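Side-chain contacts in OmpT protein (Vibrio cholerae serotype O1, PDB 6EHD), which probably forms a water-filled diffusion channel across the outer membrane as a general porin for small solutes: residues 297-300 against 301-304; 116-119 against 120-123; 93-96 against 97-100. The protein carries 1 engineered substitution. All coordinates share one frame; numbering follows the deposited sequence. Where two conformers were deposited one is given.

Along the chain, interaction 3 (93-100) comes first, then interaction 2 (116-123), then interaction 1 (297-304). Interaction 3 lies at and after helix 90-94, on the long loop folded into the porin beta barrel. Interaction 2 is where that loop rejoins the wall at strand 121-128. Interaction 1 is the turn between strands 293-299 and 304-307. The centres of interactions 1 and 3 are about 10 Å apart, and they touch through Lys300 N and Tyr95 OH. The centre of interaction 2 is about 18 Å from that of interaction 1 and 19 Å from that of interaction 3, to which a Lys123-Asp93 salt bridge ties it. Two inward segments therefore meet near the middle of the channel.

Interaction 1: residues 297-300 against 301-304. With C8E ((hydroxyethyloxy)tri(ethyloxy)octane), chain G.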
loop_
_atom_site.group_PDB
_atom_site.type_symbol
_atom_site.label_atom_id
_atom_site.label_comp_id
_atom_site.label_asym_id
_atom_site.label_seq_id
_atom_site.Cartn_x
_atom_site.Cartn_y
_atom_site.Cartn_z
ATOM N N TYR A 297 -3.714 -0.772 -9.214
ATOM C CA TYR A 297 -3.120 -0.103 -8.003
ATOM C C TYR A 297 -3.819 -0.582 -6.743
ATOM O O TYR A 297 -4.899 -1.179 -6.832
ATOM C CB TYR A 297 -3.180 1.420 -8.183
ATOM C CG TYR A 297 -4.559 2.123 -7.952
ATOM C CD1 TYR A 297 -5.564 2.128 -8.948
ATOM C CD2 TYR A 297 -4.883 2.728 -6.708
ATOM C CE1 TYR A 297 -6.817 2.704 -8.770
ATOM C CE2 TYR A 297 -6.071 3.365 -6.550
ATOM C CZ TYR A 297 -7.084 3.327 -7.545
ATOM O OH TYR A 297 -8.264 3.987 -7.361
ATOM N N THR A 298 -3.212 -0.235 -5.596
ATOM C CA THR A 298 -3.725 -0.536 -4.272
ATOM C C THR A 298 -3.926 0.751 -3.464
ATOM O O THR A 298 -3.084 1.631 -3.519
ATOM C CB THR A 298 -2.719 -1.548 -3.531
ATOM O OG1 THR A 298 -2.574 -1.263 -2.150
ATOM C CG2 THR A 298 -1.363 -1.577 -4.104
ATOM N N ASN A 299 -5.125 0.978 -2.925
ATOM C CA ASN A 299 -5.364 2.130 -2.038
ATOM C C ASN A 299 -5.049 1.625 -0.635
ATOM O O ASN A 299 -5.821 0.731 -0.104
ATOM C CB ASN A 299 -6.823 2.582 -2.145
ATOM C CG ASN A 299 -7.143 3.698 -1.178
ATOM O OD1 ASN A 299 -7.855 3.475 -0.138
ATOM N ND2 ASN A 299 -6.641 4.915 -1.455
ATOM N N LYS A 300 -3.963 2.130 -0.027
ATOM C CA LYS A 300 -3.556 1.681 1.309
ATOM C C LYS A 300 -4.629 1.975 2.368
ATOM O O LYS A 300 -4.882 1.167 3.270
ATOM C CB LYS A 300 -2.215 2.275 1.730
ATOM C CG LYS A 300 -1.620 1.680 3.000
ATOM C CD LYS A 300 -0.197 2.140 3.260
ATOM C CE LYS A 300 0.394 1.620 4.532
ATOM N NZ LYS A 300 1.711 2.216 4.761
ATOM N N GLY A 301 -5.252 3.144 2.294
ATOM C CA GLY A 301 -6.243 3.539 3.316
ATOM C C GLY A 301 -7.387 2.517 3.517
ATOM O O GLY A 301 -7.694 2.084 4.685
ATOM N N SER A 302 -7.958 2.081 2.415
ATOM C CA SER A 302 -9.108 1.192 2.485
ATOM C C SER A 302 -8.731 -0.294 2.247
ATOM O O SER A 302 -9.599 -1.171 2.416
ATOM C CB SER A 302 -10.134 1.600 1.467
ATOM O OG SER A 302 -9.688 1.347 0.120
ATOM N N ASP A 303 -7.482 -0.566 1.858
ATOM C CA ASP A 303 -7.012 -1.852 1.417
ATOM C C ASP A 303 -7.635 -2.293 0.089
ATOM O O ASP A 303 -7.539 -3.442 -0.270
ATOM C CB ASP A 303 -7.364 -2.972 2.412
ATOM C CG ASP A 303 -6.290 -3.312 3.326
ATOM O OD1 ASP A 303 -5.535 -2.407 3.753
ATOM O OD2 ASP A 303 -6.243 -4.518 3.663
ATOM N N ALA A 304 -8.276 -1.449 -0.672
ATOM C CA ALA A 304 -8.879 -1.956 -1.923
ATOM C C ALA A 304 -7.807 -2.161 -3.064
ATOM O O ALA A 304 -6.781 -1.448 -3.134
ATOM C CB ALA A 304 -10.020 -1.086 -2.354
HETATM C C11 C8E G . -3.397 10.217 6.061
HETATM O O12 C8E G . -4.491 9.274 6.238
HETATM C C13 C8E G . -4.576 8.353 5.119
HETATM C C14 C8E G . -5.573 7.236 5.381
HETATM O O15 C8E G . -4.973 6.460 6.446
HETATM C C16 C8E G . -5.802 5.772 7.340
HETATM C C17 C8E G . -6.063 4.546 6.594
HETATM O O18 C8E G . -5.798 3.358 7.332
HETATM C C19 C8E G . -6.140 2.036 6.879
HETATM C C20 C8E G . -5.480 0.748 6.255
HETATM O O21 C8E G . -6.339 -0.350 5.631
#
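Asn299 and Ser302 meet in the turn of the beta-hairpin formed by strands 293-299 and 304-307. In sequence this hairpin comes between barrel strands 281-291 and 314-324, and its turn sits near the middle of the porin barrel. Asn299 reaches over the turn because its CG is anti to the backbone N (chi1 176°). Its amide oxygen accepts two hydrogen bonds from one residue. Ser302 OG is 2.8 Å from Asn299 OD1, tilted 19° from the carbonyl plane. Ser302 N is 2.9 Å from Asn299 OD1 and lies further from that plane, at 32°. The two bonds restrict rotation of the amide. Its other end, Asn299 ND2, is bonded to Gly104 O on the inward-folded loop.

Ser302 OG donates to Asn299 and also accepts from Ala304 N at 3.2 Å, which makes an ST turn. One hydroxyl thus links the start of the turn to its exit. The backbone coils through Lys300 and Gly301, and Asp303 takes a positive phi before the chain enters the returning strand. Asp303 N makes weak bonds to the carbonyl oxygens of Asn299 and Lys300.

The charged side chains reach to other parts of the fold. Lys300 is fully extended, and its NZ bonds to Asp92 O in helix 90-94. Asp303 OD2 forms a salt bridge with Arg69, and Arg18 bonds to Gly301 O. At the strand end of the turn, Thr298 CA makes a CA-H...O contact of 3.4 Å with Ala304 O. The same Ala304 O accepts from Asn299 N at 2.9 Å.

Interaction 2: residues 116-119 against 120-123; sequences ALHD and SQVK
His118 packs against Ser120 and Gln121 at a beta-strand corner of the porin barrel. The short strand 117-118 ends the loop that folds into the barrel. The chain bends at Asp119 and Ser120, and strand 121-128 then enters the wall.

The tight part of the contact is around the His118 ring. With chi1 at -167°, the imidazole swings to the carbonyl side of His118, beside the outgoing chain. Ser120 N then meets the ring at its edge and donates to His118 ND1 at 3.2 Å. The bond is fairly straight, and the donor is 15° out of the ring plane. On the far side of the ring, His118 NE2 is bonded to Gln146 O. Both ring nitrogens therefore have partners. The pattern is consistent with a neutral imidazole that carries its proton on NE2. Leu148 of strand 147-157 packs on both His118 and Gln121.

Gln121, extended beyond CG, lies across the root of the histidine. Its CG is 3.6 Å from His118 CB, and its amide is turned 64° from the ring plane. The grip on this amide is weaker: Gln121 NE2 makes a weak bond to Trp88 O.

The solvent side lies at the bend. Asp119 is exposed there and its CB leads away from 120-123, with Lys86 and Lys145 beside the side chain. Ser120 OG makes a weak bond to Glu141. Across the corner, Gln121 NE2 reaches His118 O at 3.3 Å, a weak but nearly straight bond.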
loop_
_atom_site.group_PDB
_atom_site.type_symbol
_atom_site.label_atom_id
_atom_site.label_comp_id
_atom_site.label_asym_id
_atom_site.label_seq_id
_atom_site.Cartn_x
_atom_site.Cartn_y
_atom_site.Cartn_z
ATOM N N ALA A 116 0.905 -6.067 -2.672
ATOM C CA ALA A 116 1.469 -5.550 -1.470
ATOM C C ALA A 116 1.699 -6.629 -0.402
ATOM O O ALA A 116 1.962 -6.288 0.734
ATOM C CB ALA A 116 0.647 -4.376 -0.927
ATOM N N LEU A 117 1.744 -7.904 -0.792
ATOM C CA LEU A 117 1.876 -8.995 0.163
ATOM C C LEU A 117 2.808 -10.096 -0.383
ATOM O O LEU A 117 2.697 -10.409 -1.572
ATOM C CB LEU A 117 0.463 -9.576 0.343
ATOM C CG LEU A 117 0.196 -10.923 1.038
ATOM C CD1 LEU A 117 0.559 -10.761 2.490
ATOM C CD2 LEU A 117 -1.252 -11.377 0.898
ATOM N N HIS A 118 3.621 -10.700 0.503
ATOM C CA HIS A 118 4.392 -11.954 0.218
ATOM C C HIS A 118 4.390 -12.764 1.492
ATOM O O HIS A 118 4.703 -12.270 2.628
ATOM C CB HIS A 118 5.806 -11.642 -0.288
ATOM C CG HIS A 118 6.569 -12.813 -0.887
ATOM N ND1 HIS A 118 7.021 -13.891 -0.138
ATOM C CD2 HIS A 118 7.019 -13.022 -2.157
ATOM C CE1 HIS A 118 7.637 -14.747 -0.951
ATOM N NE2 HIS A 118 7.716 -14.211 -2.158
ATOM N N ASP A 119 3.971 -14.025 1.333
ATOM C CA ASP A 119 3.751 -14.943 2.473
ATOM C C ASP A 119 5.010 -15.492 3.151
ATOM O O ASP A 119 4.950 -16.110 4.237
ATOM C CB ASP A 119 2.923 -16.181 2.013
ATOM C CG ASP A 119 1.480 -15.842 1.644
ATOM O OD1 ASP A 119 1.065 -14.667 1.792
ATOM O OD2 ASP A 119 0.760 -16.757 1.157
ATOM N N SER A 120 6.155 -15.340 2.533
ATOM C CA SER A 120 7.355 -15.829 3.183
ATOM C C SER A 120 8.507 -14.848 2.955
ATOM O O SER A 120 9.323 -15.060 2.052
ATOM C CB SER A 120 7.721 -17.250 2.684
ATOM O OG SER A 120 8.906 -17.624 3.350
ATOM N N GLN A 121 8.581 -13.791 3.794
ATOM C CA GLN A 121 9.626 -12.795 3.654
ATOM C C GLN A 121 10.477 -12.725 4.879
ATOM O O GLN A 121 10.003 -13.027 5.979
ATOM C CB GLN A 121 9.012 -11.366 3.513
ATOM C CG GLN A 121 8.316 -11.044 2.285
ATOM C CD GLN A 121 7.750 -9.572 2.312
ATOM O OE1 GLN A 121 8.473 -8.607 2.065
ATOM N NE2 GLN A 121 6.454 -9.455 2.596
ATOM N N VAL A 122 11.705 -12.254 4.681
ATOM C CA VAL A 122 12.509 -11.655 5.732
ATOM C C VAL A 122 12.575 -10.130 5.507
ATOM O O VAL A 122 12.984 -9.705 4.419
ATOM C CB VAL A 122 13.986 -12.091 5.725
ATOM C CG1 VAL A 122 14.610 -11.787 7.053
ATOM C CG2 VAL A 122 14.140 -13.519 5.312
ATOM N N LYS A 123 12.277 -9.336 6.551
ATOM C CA LYS A 123 12.276 -7.848 6.407
ATOM C C LYS A 123 13.222 -7.322 7.455
ATOM O O LYS A 123 13.327 -7.902 8.569
ATOM C CB LYS A 123 10.837 -7.271 6.535
ATOM C CG LYS A 123 9.944 -7.542 5.329
ATOM C CD LYS A 123 8.472 -7.099 5.505
ATOM C CE LYS A 123 8.309 -5.615 5.856
ATOM N NZ LYS A 123 6.871 -5.388 6.265
#

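Interaction 3: residues 93-96 against 97-100. With C8E ((hydroxyethyloxy)tri(ethyloxy)octane), chain G; C8E ((hydroxyethyloxy)tri(ethyloxy)octane), chain B.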
loop_
_atom_site.group_PDB
_atom_site.type_symbol
_atom_site.label_atom_id
_atom_site.label_comp_id
_atom_site.label_asym_id
_atom_site.label_seq_id
_atom_site.Cartn_x
_atom_site.Cartn_y
_atom_site.Cartn_z
ATOM N N ASP A 93 4.865 -0.491 3.233
ATOM C CA ASP A 93 5.106 0.193 4.520
ATOM C C ASP A 93 5.569 1.625 4.244
ATOM O O ASP A 93 5.127 2.626 4.919
ATOM C CB ASP A 93 6.217 -0.507 5.332
ATOM C CG ASP A 93 5.872 -1.916 5.828
ATOM O OD1 ASP A 93 4.696 -2.317 5.821
ATOM O OD2 ASP A 93 6.896 -2.639 6.213
ATOM N N VAL A 94 6.518 1.799 3.293
ATOM C CA VAL A 94 7.096 3.143 3.023
ATOM C C VAL A 94 6.078 4.022 2.247
ATOM O O VAL A 94 5.893 5.177 2.580
ATOM C CB VAL A 94 8.395 3.020 2.213
ATOM C CG1 VAL A 94 8.881 4.331 1.572
ATOM C CG2 VAL A 94 9.506 2.291 2.981
ATOM N N TYR A 95 5.399 3.459 1.255
ATOM C CA TYR A 95 4.289 4.078 0.548
ATOM C C TYR A 95 4.752 5.377 -0.189
ATOM O O TYR A 95 5.877 5.359 -0.848
ATOM C CB TYR A 95 3.046 4.258 1.482
ATOM C CG TYR A 95 1.703 4.269 0.754
ATOM C CD1 TYR A 95 1.312 3.199 -0.113
ATOM C CD2 TYR A 95 0.746 5.318 0.947
ATOM C CE1 TYR A 95 0.110 3.207 -0.801
ATOM C CE2 TYR A 95 -0.523 5.259 0.301
ATOM C CZ TYR A 95 -0.836 4.247 -0.600
ATOM O OH TYR A 95 -2.079 4.206 -1.254
ATOM N N GLY A 96 3.969 6.460 -0.083
ATOM C CA GLY A 96 4.275 7.729 -0.838
ATOM C C GLY A 96 3.152 8.705 -0.618
ATOM O O GLY A 96 2.355 8.502 0.311
ATOM N N ALA A 97 3.096 9.746 -1.435
ATOM C CA ALA A 97 2.214 10.886 -1.232
ATOM C C ALA A 97 0.778 10.611 -1.759
ATOM O O ALA A 97 0.300 11.220 -2.711
ATOM C CB ALA A 97 2.825 12.194 -1.859
ATOM N N ASP A 98 0.086 9.707 -1.041
ATOM C CA ASP A 98 -1.331 9.476 -1.178
ATOM C C ASP A 98 -1.977 9.536 0.242
ATOM O O ASP A 98 -1.555 8.682 1.116
ATOM C CB ASP A 98 -1.667 8.092 -1.857
ATOM C CG ASP A 98 -3.166 7.651 -1.600
ATOM O OD1 ASP A 98 -4.072 8.544 -1.595
ATOM O OD2 ASP A 98 -3.416 6.437 -1.373
ATOM N N TYR A 99 -2.832 10.536 0.503
ATOM C CA TYR A 99 -3.411 10.774 1.802
ATOM C C TYR A 99 -4.904 10.460 1.818
ATOM O O TYR A 99 -5.599 10.800 2.768
ATOM C CB TYR A 99 -3.143 12.204 2.242
ATOM C CG TYR A 99 -1.655 12.557 2.256
ATOM C CD1 TYR A 99 -0.688 11.696 2.797
ATOM C CD2 TYR A 99 -1.235 13.736 1.699
ATOM C CE1 TYR A 99 0.677 11.987 2.700
ATOM C CE2 TYR A 99 0.137 14.052 1.616
ATOM C CZ TYR A 99 1.084 13.206 2.150
ATOM O OH TYR A 99 2.459 13.582 2.077
ATOM N N SER A 100 -5.385 9.734 0.800
ATOM C CA SER A 100 -6.826 9.399 0.711
ATOM C C SER A 100 -7.270 8.206 1.601
ATOM O O SER A 100 -6.444 7.409 2.104
ATOM C CB SER A 100 -7.145 9.070 -0.778
ATOM O OG SER A 100 -6.578 7.831 -1.201
HETATM C C11 C8E G . -3.397 10.217 6.061
HETATM O O12 C8E G . -4.491 9.274 6.238
HETATM C C13 C8E G . -4.576 8.353 5.119
HETATM C C14 C8E G . -5.573 7.236 5.381
HETATM O O15 C8E G . -4.973 6.460 6.446
HETATM C C16 C8E G . -5.802 5.772 7.340
HETATM C C17 C8E G . -6.063 4.546 6.594
HETATM O O18 C8E G . -5.798 3.358 7.332
HETATM C C19 C8E G . -6.140 2.036 6.879
HETATM C C20 C8E G . -5.480 0.748 6.255
HETATM O O21 C8E G . -6.339 -0.350 5.631
HETATM O O9 C8E B . 8.382 -0.185 8.952
HETATM C C10 C8E B . 8.323 -0.835 10.205
HETATM C C11 C8E B . 8.604 0.047 11.410
HETATM O O12 C8E B . 9.527 1.090 11.098
HETATM C C13 C8E B . 9.887 1.879 12.237
HETATM C C14 C8E B . 10.724 3.096 11.815
HETATM O O15 C8E B . 10.186 3.873 10.708
HETATM C C16 C8E B . 10.961 5.071 10.512
HETATM C C17 C8E B . 10.801 5.639 9.109
HETATM O O18 C8E B . 9.522 5.471 8.550
HETATM C C19 C8E B . 9.232 5.997 7.248
HETATM C C20 C8E B . 9.126 4.909 6.192
HETATM O O21 C8E B . 8.150 3.999 6.627
#
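Tyr95 and Asp98 are joined by a short hydrogen bond in the long loop that folds into the porin barrel. A chi1 of -153° sends the Tyr95 ring toward Asp98. Tyr95 OH donates to Asp98 OD2 at 2.6 Å, and OD2 accepts with its anti lone pair. Asp98 OD2 lies at the ring edge, near its plane, and the ring and carboxylate planes are 52° apart. The phenol oxygen has a second partner, since it also accepts from Lys300 N.

Asp98 OD1 is gripped by two donors, both from Ser100. Ser100 OG is 2.6 Å from Asp98 OD1 and meets its syn lone pair. Ser100 N is 3.0 Å from Asp98 OD1, 51° above the carboxylate plane, and closes an Asx turn. Both oxygens of this buried carboxylate are thus satisfied. Ser100 OG in turn is bonded to Gly104 N and weakly to Asn299 ND2.

Ala97 is the centre of an inverse gamma turn, in which Asp98 N makes a weak bond of 2.9 Å to Gly96 O. Other backbone donors use the barrel: Ala97 N bonds to Thr213 OG1, and Tyr99 N bonds to Tyr270 OH.

Tyr95 directly follows helix 90-94 and leaves helical geometry with a positive phi. From there the segment runs beside the barrel wall. Tyr99 packs on strand 227-242, and its OH bonds to Glu202 of strand 184-205, while Asp98 and Ser100 touch Tyr270 of strand 263-276.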